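Long-range contacts in internalin C2 (Listeria monocytogenes serotype 4b str. F2365, PDB 4FHO), which is a leucine-rich-repeat protein of the internalin family, probably acting at the bacterial surface in adhesion to or invasion of host cells: residues A6-A10 with V41-L46; I18-L24 with V59-I65; L74-Q80 with E95-N101; Q146-I150 with N167-L172. All coordinates share one frame; numbering follows the deposited sequence. Where two conformers were deposited one is given.

Contact 1 of 4, residues A6-A10 with V41-L46; sequences AESIA and VTQADL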
loop_
_atom_site.group_PDB
_atom_site.type_symbol
_atom_site.label_atom_id
_atom_site.label_comp_id
_atom_site.label_asym_id
_atom_site.label_seq_id
_atom_site.Cartn_x
_atom_site.Cartn_y
_atom_site.Cartn_z
ATOM N N ALA A 6 -17.681 5.969 -14.656
ATOM C CA ALA A 6 -17.051 7.207 -14.121
ATOM C C ALA A 6 -18.037 7.986 -13.247
ATOM O O ALA A 6 -19.222 8.101 -13.593
ATOM C CB ALA A 6 -16.544 8.086 -15.257
ATOM N N GLU A 7 -17.528 8.522 -12.132
ATOM C CA GLU A 7 -18.320 9.277 -11.149
ATOM C C GLU A 7 -18.168 10.777 -11.418
ATOM O O GLU A 7 -17.115 11.218 -11.881
ATOM C CB GLU A 7 -17.883 8.900 -9.724
ATOM C CG GLU A 7 -18.940 9.146 -8.633
ATOM C CD GLU A 7 -19.088 8.026 -7.591
ATOM O OE1 GLU A 7 -18.291 7.053 -7.551
ATOM O OE2 GLU A 7 -20.031 8.130 -6.780
ATOM N N SER A 8 -19.220 11.549 -11.134
ATOM C CA SER A 8 -19.315 12.948 -11.582
ATOM C C SER A 8 -20.199 13.822 -10.689
ATOM O O SER A 8 -21.352 13.451 -10.417
ATOM C CB SER A 8 -19.861 12.988 -13.015
ATOM O OG SER A 8 -19.891 14.312 -13.521
ATOM N N ILE A 9 -19.662 14.975 -10.257
ATOM C CA ILE A 9 -20.458 16.017 -9.570
ATOM C C ILE A 9 -21.567 16.561 -10.481
ATOM O O ILE A 9 -21.365 16.701 -11.687
ATOM C CB ILE A 9 -19.608 17.204 -9.003
ATOM C CG1 ILE A 9 -18.802 17.950 -10.086
ATOM C CG2 ILE A 9 -18.661 16.709 -7.917
ATOM C CD1 ILE A 9 -18.194 19.252 -9.617
ATOM N N ALA A 10 -22.723 16.860 -9.891
ATOM C CA ALA A 10 -23.917 17.292 -10.649
ATOM C C ALA A 10 -23.785 18.688 -11.288
ATOM O O ALA A 10 -24.343 18.933 -12.366
ATOM C CB ALA A 10 -25.157 17.234 -9.762
ATOM N N VAL A 41 -15.173 24.332 -8.316
ATOM C CA VAL A 41 -14.488 23.511 -9.330
ATOM C C VAL A 41 -15.534 22.799 -10.192
ATOM O O VAL A 41 -16.655 22.509 -9.723
ATOM C CB VAL A 41 -13.511 22.494 -8.710
ATOM C CG1 VAL A 41 -12.315 23.219 -8.126
ATOM C CG2 VAL A 41 -14.195 21.643 -7.652
ATOM N N THR A 42 -15.183 22.580 -11.465
ATOM C CA THR A 42 -15.976 21.745 -12.382
ATOM C C THR A 42 -15.507 20.300 -12.210
ATOM O O THR A 42 -14.479 20.047 -11.557
ATOM C CB THR A 42 -15.790 22.165 -13.857
ATOM O OG1 THR A 42 -14.421 21.983 -14.245
ATOM C CG2 THR A 42 -16.162 23.630 -14.052
ATOM N N GLN A 43 -16.253 19.362 -12.793
ATOM C CA GLN A 43 -15.821 17.962 -12.858
ATOM C C GLN A 43 -14.545 17.796 -13.696
ATOM O O GLN A 43 -13.698 16.965 -13.353
ATOM C CB GLN A 43 -16.939 17.043 -13.375
ATOM C CG GLN A 43 -16.600 15.552 -13.404
ATOM C CD GLN A 43 -16.091 15.023 -12.068
ATOM O OE1 GLN A 43 -16.724 15.221 -11.026
ATOM N NE2 GLN A 43 -14.941 14.356 -12.094
ATOM N N ALA A 44 -14.414 18.588 -14.769
ATOM C CA ALA A 44 -13.175 18.645 -15.578
ATOM C C ALA A 44 -11.911 19.004 -14.769
ATOM O O ALA A 44 -10.845 18.439 -15.029
ATOM C CB ALA A 44 -13.334 19.608 -16.747
ATOM N N ASP A 45 -12.034 19.928 -13.808
ATOM C CA ASP A 45 -10.918 20.275 -12.891
ATOM C C ASP A 45 -10.522 19.076 -12.040
ATOM O O ASP A 45 -9.339 18.785 -11.882
ATOM C CB ASP A 45 -11.283 21.416 -11.932
ATOM C CG ASP A 45 -11.554 22.721 -12.639
ATOM O OD1 ASP A 45 -10.614 23.271 -13.243
ATOM O OD2 ASP A 45 -12.703 23.198 -12.562
ATOM N N LEU A 46 -11.531 18.390 -11.498
ATOM C CA LEU A 46 -11.323 17.160 -10.721
ATOM C C LEU A 46 -10.730 16.028 -11.579
ATOM O O LEU A 46 -9.817 15.342 -11.130
ATOM C CB LEU A 46 -12.634 16.721 -10.044
ATOM C CG LEU A 46 -13.270 17.678 -9.022
ATOM C CD1 LEU A 46 -14.467 17.036 -8.353
ATOM C CD2 LEU A 46 -12.260 18.079 -7.951
#
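Gln43 and Ile9 meet obliquely, the amide of the glutamine turned onto the backbone of the N-terminal residues while the isoleucine reaches past it toward the start of helix 43-47. The glutamine chain leaves its helix with CG anti to the backbone N (chi1 -177°) and then bends at chi2, which brings the amide alongside Ser8 and Ile9. There OE1 of Gln43 accepts from the backbone N of Ile9 at 3.0 Å in a nearly straight bond, the donor standing somewhat out of the amide plane. The same oxygen lies 3.6 Å from Ile9 CG1, flanked by that branch of the isoleucine. NE2 of Gln43 bonds to the carbonyl of Tyr67, so both ends of the amide are held, and one side chain ties the N-terminal residues and the helix to the loop between strands 51-53 and 73-75. Ser8 OG rests against the aliphatic part of the glutamine, 3.5 Å from Gln43 CG.

Beyond the amide, Ile9 CD1 approaches the backbone turn into the helix, 3.6 Å from Val41 O. Its other branch, CG2, faces Leu46 CD1 at 4.2 Å, one helical turn on from Thr42. That first turn is itself held by a capping box: Thr42 OG1 accepts from Asp45 N, while Asp45 OD2 takes the backbone N of Thr42 at 2.8 Å and also its hydroxyl. The arrangement thus packs an extended N-terminal segment against a capped helix start, within the small helical cap domain that precedes the leucine-rich repeats of internalins.

Contact 2 of 4, residues I18-L24 with V59-I65; sequences IFPDPAL and VTTIEGI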
loop_
_atom_site.group_PDB
_atom_site.type_symbol
_atom_site.label_atom_id
_atom_site.label_comp_id
_atom_site.label_asym_id
_atom_site.label_seq_id
_atom_site.Cartn_x
_atom_site.Cartn_y
_atom_site.Cartn_z
ATOM N N ILE A 18 -17.458 19.449 -1.528
ATOM C CA ILE A 18 -17.055 18.148 -2.109
ATOM C C ILE A 18 -16.072 17.412 -1.183
ATOM O O ILE A 18 -16.240 16.231 -0.931
ATOM C CB ILE A 18 -16.362 18.310 -3.492
ATOM C CG1 ILE A 18 -17.266 18.973 -4.536
ATOM C CG2 ILE A 18 -15.927 16.959 -4.061
ATOM C CD1 ILE A 18 -16.466 19.494 -5.713
ATOM N N PHE A 19 -15.045 18.125 -0.707
ATOM C CA PHE A 19 -14.015 17.587 0.199
ATOM C C PHE A 19 -14.198 18.242 1.571
ATOM O O PHE A 19 -13.633 19.320 1.820
ATOM C CB PHE A 19 -12.623 17.861 -0.350
ATOM C CG PHE A 19 -12.365 17.214 -1.674
ATOM C CD1 PHE A 19 -11.848 15.921 -1.743
ATOM C CD2 PHE A 19 -12.647 17.889 -2.867
ATOM C CE1 PHE A 19 -11.607 15.318 -2.975
ATOM C CE2 PHE A 19 -12.414 17.281 -4.102
ATOM C CZ PHE A 19 -11.896 15.990 -4.155
ATOM N N PRO A 20 -15.026 17.625 2.451
ATOM C CA PRO A 20 -15.286 18.268 3.753
ATOM C C PRO A 20 -14.086 18.377 4.706
ATOM O O PRO A 20 -14.068 19.276 5.532
ATOM C CB PRO A 20 -16.429 17.427 4.347
ATOM C CG PRO A 20 -16.419 16.153 3.592
ATOM C CD PRO A 20 -15.970 16.515 2.214
ATOM N N ASP A 21 -13.091 17.508 4.566
ATOM C CA ASP A 21 -11.861 17.607 5.355
ATOM C C ASP A 21 -11.036 18.831 4.895
ATOM O O ASP A 21 -10.593 18.839 3.754
ATOM C CB ASP A 21 -11.033 16.333 5.213
ATOM C CG ASP A 21 -9.937 16.248 6.222
ATOM O OD1 ASP A 21 -8.922 16.965 6.048
ATOM O OD2 ASP A 21 -10.078 15.449 7.180
ATOM N N PRO A 22 -10.810 19.839 5.778
ATOM C CA PRO A 22 -10.057 21.046 5.357
ATOM C C PRO A 22 -8.648 20.793 4.805
ATOM O O PRO A 22 -8.251 21.466 3.845
ATOM C CB PRO A 22 -9.997 21.902 6.634
ATOM C CG PRO A 22 -11.145 21.445 7.443
ATOM C CD PRO A 22 -11.245 19.968 7.180
ATOM N N ALA A 23 -7.925 19.828 5.380
ATOM C CA ALA A 23 -6.584 19.451 4.881
ATOM C C ALA A 23 -6.633 18.897 3.459
ATOM O O ALA A 23 -5.821 19.270 2.605
ATOM C CB ALA A 23 -5.918 18.437 5.809
ATOM N N LEU A 24 -7.600 18.031 3.195
ATOM C CA LEU A 24 -7.737 17.441 1.865
ATOM C C LEU A 24 -8.276 18.460 0.857
ATOM O O LEU A 24 -7.808 18.499 -0.280
ATOM C CB LEU A 24 -8.607 16.182 1.901
ATOM C CG LEU A 24 -8.499 15.250 0.694
ATOM C CD1 LEU A 24 -7.079 14.720 0.556
ATOM C CD2 LEU A 24 -9.481 14.097 0.826
ATOM N N VAL A 59 -5.633 14.731 8.075
ATOM C CA VAL A 59 -6.808 14.259 7.309
ATOM C C VAL A 59 -7.521 13.151 8.099
ATOM O O VAL A 59 -6.897 12.193 8.521
ATOM C CB VAL A 59 -6.443 13.722 5.907
ATOM C CG1 VAL A 59 -7.669 13.159 5.174
ATOM C CG2 VAL A 59 -5.754 14.810 5.083
ATOM N N THR A 60 -8.807 13.336 8.350
ATOM C CA THR A 60 -9.655 12.339 9.030
ATOM C C THR A 60 -10.702 11.677 8.138
ATOM O O THR A 60 -11.257 10.672 8.534
ATOM C CB THR A 60 -10.345 12.924 10.270
ATOM O OG1 THR A 60 -11.198 14.016 9.903
ATOM C CG2 THR A 60 -9.309 13.409 11.228
ATOM N N THR A 61 -10.981 12.241 6.965
ATOM C CA THR A 61 -11.906 11.643 6.004
ATOM C C THR A 61 -11.496 12.005 4.587
ATOM O O THR A 61 -11.090 13.145 4.324
ATOM C CB THR A 61 -13.366 12.078 6.248
ATOM O OG1 THR A 61 -14.204 11.558 5.208
ATOM C CG2 THR A 61 -13.495 13.593 6.274
ATOM N N ILE A 62 -11.616 11.025 3.691
ATOM C CA ILE A 62 -11.292 11.201 2.274
ATOM C C ILE A 62 -12.545 11.277 1.399
ATOM O O ILE A 62 -12.462 11.061 0.196
ATOM C CB ILE A 62 -10.288 10.133 1.768
ATOM C CG1 ILE A 62 -10.843 8.704 1.876
ATOM C CG2 ILE A 62 -8.958 10.324 2.521
ATOM C CD1 ILE A 62 -10.008 7.659 1.172
ATOM N N GLU A 63 -13.690 11.612 1.999
ATOM C CA GLU A 63 -14.907 11.950 1.245
ATOM C C GLU A 63 -14.586 12.983 0.158
ATOM O O GLU A 63 -13.872 13.951 0.408
ATOM C CB GLU A 63 -15.996 12.492 2.194
ATOM C CG GLU A 63 -17.297 12.942 1.534
ATOM C CD GLU A 63 -17.959 11.859 0.702
ATOM O OE1 GLU A 63 -17.810 10.655 1.042
ATOM O OE2 GLU A 63 -18.630 12.220 -0.287
ATOM N N GLY A 64 -15.106 12.743 -1.042
ATOM C CA GLY A 64 -14.833 13.563 -2.220
ATOM C C GLY A 64 -13.842 12.950 -3.192
ATOM O O GLY A 64 -13.852 13.305 -4.368
ATOM N N ILE A 65 -12.960 12.072 -2.700
ATOM C CA ILE A 65 -11.947 11.402 -3.534
ATOM C C ILE A 65 -12.573 10.590 -4.669
ATOM O O ILE A 65 -11.967 10.491 -5.750
ATOM C CB ILE A 65 -10.953 10.545 -2.680
ATOM C CG1 ILE A 65 -9.594 10.426 -3.353
ATOM C CG2 ILE A 65 -11.494 9.154 -2.400
ATOM C CD1 ILE A 65 -8.752 11.659 -3.187
HETATM O O HOH W 1 -18.539 14.819 -1.550
HETATM O O HOH W 2 -12.635 15.170 2.854
#
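With chi1 of Asp21 at -167°, its CG is set trans to the backbone N and the carboxylate swings across Val59 and Thr60 at about a right angle; in Phe19 CG tucks in beside the backbone N (chi1 -62°), which carries the ring to Gly64. Asp21 OD2 accepts from Thr60 N at 2.7 Å, met on the syn side but out of the carboxylate plane, and more weakly from Thr61 N. OD1 takes weak bonds from Ala23 N and Leu24 N and so caps helix 22-31. One carboxylate thus joins a helix start in the internalin cap domain to the loop after strand 51-53, first of the parallel sheet. Gly64, in a type II turn from Ile62 to Ile65, lays its CA over a face of the Phe19 ring, 4.1 Å from the centroid, as a CH-pi contact. Its phi is positive, and its CA lies 3.3 Å from Ile18 O. Pro20 CG and CD rest on the aliphatic part of Glu63, whose OE2 bonds to Gln66 NE2 and, through a water, to Ile18 O. A second water joins Asp21 N to Thr61 O and Glu63 O. Along helix 22-31, Leu24 CD2 packs on Ile62 CA and Ala23 CB on Val59 CG2, each at 3.7 Å.

Contact 3 of 4, residues L74-Q80 with E95-N101; sequences LELKDNQ and ELELSGN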
loop_
_atom_site.group_PDB
_atom_site.type_symbol
_atom_site.label_atom_id
_atom_site.label_comp_id
_atom_site.label_asym_id
_atom_site.label_seq_id
_atom_site.Cartn_x
_atom_site.Cartn_y
_atom_site.Cartn_z
ATOM N N LEU A 74 -1.841 8.578 -4.761
ATOM C CA LEU A 74 -2.447 9.140 -3.559
ATOM C C LEU A 74 -1.490 8.940 -2.382
ATOM O O LEU A 74 -1.186 7.814 -2.018
ATOM C CB LEU A 74 -3.827 8.490 -3.303
ATOM C CG LEU A 74 -4.725 9.115 -2.233
ATOM C CD1 LEU A 74 -4.970 10.617 -2.434
ATOM C CD2 LEU A 74 -6.039 8.360 -2.190
ATOM N N GLU A 75 -1.017 10.053 -1.824
ATOM C CA GLU A 75 -0.020 10.070 -0.770
ATOM C C GLU A 75 -0.708 10.639 0.467
ATOM O O GLU A 75 -0.929 11.858 0.564
ATOM C CB GLU A 75 1.194 10.905 -1.207
ATOM C CG GLU A 75 1.899 10.360 -2.440
ATOM C CD GLU A 75 3.073 11.218 -2.919
ATOM O OE1 GLU A 75 3.135 12.436 -2.616
ATOM O OE2 GLU A 75 3.942 10.659 -3.625
ATOM N N LEU A 76 -1.053 9.749 1.398
ATOM C CA LEU A 76 -1.821 10.104 2.597
ATOM C C LEU A 76 -1.175 9.577 3.875
ATOM O O LEU A 76 -1.871 9.363 4.888
ATOM C CB LEU A 76 -3.261 9.611 2.450
ATOM C CG LEU A 76 -4.114 10.285 1.369
ATOM C CD1 LEU A 76 -5.467 9.600 1.197
ATOM C CD2 LEU A 76 -4.316 11.769 1.627
ATOM N N LYS A 77 0.157 9.429 3.849
ATOM C CA LYS A 77 0.944 8.999 5.009
ATOM C C LYS A 77 0.721 9.889 6.249
ATOM O O LYS A 77 0.618 11.113 6.139
ATOM C CB LYS A 77 2.459 8.905 4.670
ATOM C CG LYS A 77 3.388 8.621 5.848
ATOM C CD LYS A 77 4.830 8.338 5.420
ATOM C CE LYS A 77 5.627 7.793 6.595
ATOM N NZ LYS A 77 7.099 7.855 6.376
ATOM N N ASP A 78 0.641 9.236 7.413
ATOM C CA ASP A 78 0.607 9.908 8.727
ATOM C C ASP A 78 -0.580 10.841 8.929
ATOM O O ASP A 78 -0.441 11.920 9.446
ATOM C CB ASP A 78 1.943 10.600 9.025
ATOM C CG ASP A 78 3.088 9.610 9.252
ATOM O OD1 ASP A 78 2.842 8.445 9.626
ATOM O OD2 ASP A 78 4.246 10.027 9.078
ATOM N N ASN A 79 -1.750 10.384 8.490
ATOM C CA ASN A 79 -3.015 11.054 8.757
ATOM C C ASN A 79 -3.811 10.172 9.732
ATOM O O ASN A 79 -3.261 9.201 10.275
ATOM C CB ASN A 79 -3.706 11.351 7.426
ATOM C CG ASN A 79 -3.040 12.511 6.680
ATOM O OD1 ASN A 79 -2.964 13.612 7.199
ATOM N ND2 ASN A 79 -2.494 12.241 5.513
ATOM N N GLN A 80 -5.084 10.498 9.966
ATOM C CA GLN A 80 -5.921 9.726 10.879
ATOM C C GLN A 80 -7.173 9.252 10.149
ATOM O O GLN A 80 -8.281 9.422 10.626
ATOM C CB GLN A 80 -6.253 10.546 12.131
ATOM C CG GLN A 80 -5.020 10.907 12.964
ATOM C CD GLN A 80 -4.271 12.108 12.427
ATOM O OE1 GLN A 80 -4.878 13.112 12.073
ATOM N NE2 GLN A 80 -2.947 11.987 12.309
ATOM N N GLU A 95 -0.468 4.047 -7.263
ATOM C CA GLU A 95 0.349 4.319 -6.085
ATOM C C GLU A 95 -0.585 4.766 -4.972
ATOM O O GLU A 95 -1.240 5.805 -5.091
ATOM C CB GLU A 95 1.390 5.398 -6.409
ATOM C CG GLU A 95 2.276 5.805 -5.236
ATOM C CD GLU A 95 2.096 7.260 -4.803
ATOM O OE1 GLU A 95 2.747 8.163 -5.391
ATOM O OE2 GLU A 95 1.325 7.502 -3.846
ATOM N N LEU A 96 -0.666 3.970 -3.906
ATOM C CA LEU A 96 -1.490 4.291 -2.726
ATOM C C LEU A 96 -0.634 4.198 -1.453
ATOM O O LEU A 96 -0.164 3.123 -1.116
ATOM C CB LEU A 96 -2.688 3.347 -2.655
ATOM C CG LEU A 96 -3.712 3.555 -1.551
ATOM C CD1 LEU A 96 -4.275 4.979 -1.514
ATOM C CD2 LEU A 96 -4.807 2.519 -1.753
ATOM N N GLU A 97 -0.422 5.333 -0.787
ATOM C CA GLU A 97 0.411 5.416 0.422
ATOM C C GLU A 97 -0.478 5.804 1.588
ATOM O O GLU A 97 -0.931 6.945 1.684
ATOM C CB GLU A 97 1.550 6.424 0.247
ATOM C CG GLU A 97 2.559 6.025 -0.837
ATOM C CD GLU A 97 3.640 7.089 -1.087
ATOM O OE1 GLU A 97 4.050 7.795 -0.137
ATOM O OE2 GLU A 97 4.086 7.219 -2.243
ATOM N N LEU A 98 -0.737 4.832 2.459
ATOM C CA LEU A 98 -1.616 4.985 3.613
ATOM C C LEU A 98 -0.943 4.724 4.950
ATOM O O LEU A 98 -1.636 4.624 5.975
ATOM C CB LEU A 98 -2.826 4.072 3.419
ATOM C CG LEU A 98 -3.797 4.464 2.309
ATOM C CD1 LEU A 98 -4.825 3.359 2.167
ATOM C CD2 LEU A 98 -4.461 5.800 2.623
ATOM N N SER A 99 0.393 4.649 4.943
ATOM C CA SER A 99 1.228 4.432 6.138
ATOM C C SER A 99 0.840 5.319 7.343
ATOM O O SER A 99 0.657 6.513 7.182
ATOM C CB SER A 99 2.706 4.680 5.774
ATOM O OG SER A 99 3.534 4.742 6.927
ATOM N N GLY A 100 0.721 4.718 8.526
ATOM C CA GLY A 100 0.414 5.447 9.766
ATOM C C GLY A 100 -1.062 5.706 10.070
ATOM O O GLY A 100 -1.377 6.139 11.173
ATOM N N ASN A 101 -1.967 5.445 9.116
ATOM C CA ASN A 101 -3.387 5.683 9.303
ATOM C C ASN A 101 -4.017 4.539 10.087
ATOM O O ASN A 101 -3.703 3.395 9.822
ATOM C CB ASN A 101 -4.131 5.851 7.959
ATOM C CG ASN A 101 -3.841 7.182 7.294
ATOM O OD1 ASN A 101 -4.436 8.199 7.636
ATOM N ND2 ASN A 101 -2.910 7.182 6.342
HETATM O O HOH W 3 2.406 9.654 1.611
HETATM O O HOH W 4 4.007 5.841 9.379
#
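Strands 73-75 and 95-97 run parallel and in register, Leu74 beside Leu96 and Glu75 beside Glu97, with the backbone ladder Leu74 N to Glu95 O, Glu97 N to Leu74 O and Leu76 N to Glu97 O. Past the strands, Asp78 N continues the pairing to Ser99 O at 2.7 Å. The leucines of successive turns lie side by side and point the same way: Leu74 CD2 is 3.9 Å from Leu96 CD1, and Leu76 CB is 4.0 Å from Leu98 CD2.

Asn101 does the work of the asparagine ladder that marks leucine-rich repeats. Its CG is opposite the carbonyl carbon (chi1 -73°), and ND2 donates to Leu76 O at 2.8 Å and to Leu98 O at 2.9 Å, both acceptors lying in its amide plane; its OD1 in turn accepts from Ile81 N. Leu76 O is held from both faces of its plane, since Asn79 ND2 bonds to it from the side opposite Asn101. Asn79 itself passes the pattern to the preceding turn, its ND2 reaching Ala54 O and its OD1 the amides of Thr57 and Val59.

On the sheet face bearing Glu75 and Glu97 the two chains also lie side by side, extended, with their OE2 atoms 3.7 Å apart, a close approach of like charges; Glu97 OE1 is linked by a water to Lys77 N. Such crowding of carboxylates would probably raise their pKa values somewhat. The Lys77 chain runs along Ser99, its CE 3.7 Å from Ser99 OG. Gly100 takes positive phi in the type II turn from Leu98 to Asn101, beside Asp78 OD1, which a water connects to Ser99 OG.

Contact 4 of 4, residues Q146-I150 with N167-L172; sequences QITNI and NQVNDL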
loop_
_atom_site.group_PDB
_atom_site.type_symbol
_atom_site.label_atom_id
_atom_site.label_comp_id
_atom_site.label_asym_id
_atom_site.label_seq_id
_atom_site.Cartn_x
_atom_site.Cartn_y
_atom_site.Cartn_z
ATOM N N GLN A 146 0.190 -6.416 12.768
ATOM C CA GLN A 146 0.130 -7.670 13.532
ATOM C C GLN A 146 -0.348 -8.795 12.620
ATOM O O GLN A 146 -1.248 -9.547 12.966
ATOM C CB GLN A 146 -0.761 -7.495 14.773
ATOM C CG GLN A 146 -0.241 -6.410 15.713
ATOM C CD GLN A 146 -1.092 -6.183 16.946
ATOM O OE1 GLN A 146 -1.838 -7.058 17.386
ATOM N NE2 GLN A 146 -0.975 -4.990 17.518
ATOM N N ILE A 147 0.292 -8.894 11.454
ATOM C CA ILE A 147 -0.050 -9.855 10.421
ATOM C C ILE A 147 0.650 -11.176 10.743
ATOM O O ILE A 147 1.838 -11.202 11.084
ATOM C CB ILE A 147 0.380 -9.365 9.016
ATOM C CG1 ILE A 147 -0.402 -8.087 8.630
ATOM C CG2 ILE A 147 0.174 -10.470 7.958
ATOM C CD1 ILE A 147 0.276 -7.254 7.563
ATOM N N THR A 148 -0.099 -12.264 10.627
ATOM C CA THR A 148 0.391 -13.623 10.822
ATOM C C THR A 148 0.465 -14.371 9.492
ATOM O O THR A 148 1.506 -14.896 9.149
ATOM C CB THR A 148 -0.495 -14.383 11.838
ATOM O OG1 THR A 148 -1.869 -14.333 11.429
ATOM C CG2 THR A 148 -0.403 -13.737 13.203
ATOM N N ASN A 149 -0.622 -14.369 8.725
ATOM C CA ASN A 149 -0.781 -15.218 7.542
ATOM C C ASN A 149 -0.447 -14.453 6.244
ATOM O O ASN A 149 -1.038 -13.419 5.991
ATOM C CB ASN A 149 -2.231 -15.745 7.507
ATOM C CG ASN A 149 -2.448 -16.867 6.506
ATOM O OD1 ASN A 149 -1.505 -17.414 5.928
ATOM N ND2 ASN A 149 -3.702 -17.241 6.323
ATOM N N ILE A 150 0.488 -14.998 5.447
ATOM C CA ILE A 150 0.893 -14.438 4.140
ATOM C C ILE A 150 0.203 -15.183 2.973
ATOM O O ILE A 150 0.406 -14.839 1.804
ATOM C CB ILE A 150 2.430 -14.494 3.965
ATOM C CG1 ILE A 150 3.158 -13.740 5.077
ATOM C CG2 ILE A 150 2.899 -13.848 2.670
ATOM C CD1 ILE A 150 4.655 -13.714 4.833
ATOM N N ASN A 167 6.048 -7.965 12.284
ATOM C CA ASN A 167 4.748 -8.625 12.255
ATOM C C ASN A 167 4.868 -9.908 13.103
ATOM O O ASN A 167 5.770 -9.990 13.936
ATOM C CB ASN A 167 4.327 -8.828 10.784
ATOM C CG ASN A 167 3.701 -7.595 10.181
ATOM O OD1 ASN A 167 2.606 -7.235 10.551
ATOM N ND2 ASN A 167 4.398 -6.932 9.256
ATOM N N GLN A 168 3.990 -10.895 12.897
ATOM C CA GLN A 168 4.025 -12.168 13.611
ATOM C C GLN A 168 4.041 -13.334 12.604
ATOM O O GLN A 168 3.469 -14.380 12.865
ATOM C CB GLN A 168 2.812 -12.257 14.541
ATOM C CG GLN A 168 2.692 -11.144 15.582
ATOM C CD GLN A 168 2.699 -11.653 17.012
ATOM O OE1 GLN A 168 3.753 -11.994 17.556
ATOM N NE2 GLN A 168 1.514 -11.712 17.629
ATOM N N VAL A 169 4.713 -13.139 11.465
ATOM C CA VAL A 169 4.737 -14.104 10.373
ATOM C C VAL A 169 5.598 -15.294 10.797
ATOM O O VAL A 169 6.701 -15.093 11.292
ATOM C CB VAL A 169 5.312 -13.479 9.077
ATOM C CG1 VAL A 169 5.534 -14.524 7.995
ATOM C CG2 VAL A 169 4.393 -12.392 8.555
ATOM N N ASN A 170 5.082 -16.512 10.620
ATOM C CA ASN A 170 5.828 -17.763 10.916
ATOM C C ASN A 170 6.036 -18.730 9.752
ATOM O O ASN A 170 6.672 -19.775 9.937
ATOM C CB ASN A 170 5.201 -18.499 12.128
ATOM C CG ASN A 170 3.862 -19.156 11.813
ATOM O OD1 ASN A 170 2.815 -18.643 12.161
ATOM N ND2 ASN A 170 3.906 -20.325 11.186
ATOM N N ASP A 171 5.510 -18.398 8.573
ATOM C CA ASP A 171 5.519 -19.302 7.425
ATOM C C ASP A 171 5.767 -18.467 6.166
ATOM O O ASP A 171 4.965 -17.602 5.845
ATOM C CB ASP A 171 4.162 -20.039 7.368
ATOM C CG ASP A 171 4.176 -21.280 6.481
ATOM O OD1 ASP A 171 5.097 -21.472 5.655
ATOM O OD2 ASP A 171 3.233 -22.083 6.620
ATOM N N LEU A 172 6.878 -18.722 5.477
ATOM C CA LEU A 172 7.202 -18.045 4.209
ATOM C C LEU A 172 6.809 -18.844 2.959
ATOM O O LEU A 172 7.077 -18.411 1.833
ATOM C CB LEU A 172 8.689 -17.686 4.169
ATOM C CG LEU A 172 9.216 -16.701 5.223
ATOM C CD1 LEU A 172 10.708 -16.483 5.002
ATOM C CD2 LEU A 172 8.465 -15.370 5.203
HETATM O O HOH W 5 2.820 -17.213 8.760
HETATM O O HOH W 6 2.089 -17.202 5.886
#
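Two irregular loop segments run alongside each other here, Gln146 nearest Asn167 and Thr148 nearest Val169, joined by the backbone bond from Gln168 N to Ile147 O at 2.8 Å. The Ile147 and Asn167 side chains lie side by side and point the same way. A chi1 of -82° turns CG of Asn167 away from its own carbonyl and presents OD1 to Ile147 N at 3.0 Å, the donor tilted from the amide plane, while CB of Ile147 packs against the same oxygen at 3.4 Å. The amide nitrogen ND2 of Asn167 bonds to Leu142 O and Ile164 O, so both ends of the asparagine amide are engaged by backbone. Thr148 CG2 rests on Gln168 CB at 3.8 Å. Farther along, in the conformer given, Ile150 meets Val169 at about a right angle and its CD1 also nears Leu172 CD2. Where the backbones part, one water joins Thr148 O to Asn170 N and another joins Ile150 N to Asp171 O. The segments follow strands 139-141 and 161-163 of the parallel sheet, and the same pattern passes on to the turn after strand 183-185, with Asn189 OD1 accepting from Val169 N and Lys190 pairing with Val169 through the backbone.

How the contacts relate
The four contacts trace the chain from its cap domain into the elongated repeat solenoid. Contacts 1 and 2 cross along the sequence and touch, their centres about 15 Å apart, with Ile18 and Phe19 packing on Leu46 and Ile18 also on Val41 and Ile9; contact 2 thereby joins the cap to the first turns of the repeats. Contact 3 follows, about 13 Å from contact 2 between centres, and touches it through Val59, Asn79 and Gln80. Contact 4 lies about 22 Å from contact 3, and its nearest atoms are about 11 Å away. Contact 3 draws on strands 73-75 and 95-97, contact 4 on the loops after strands 139-141 and 161-163 of the same sheet, and asparagines make similar bonds in both.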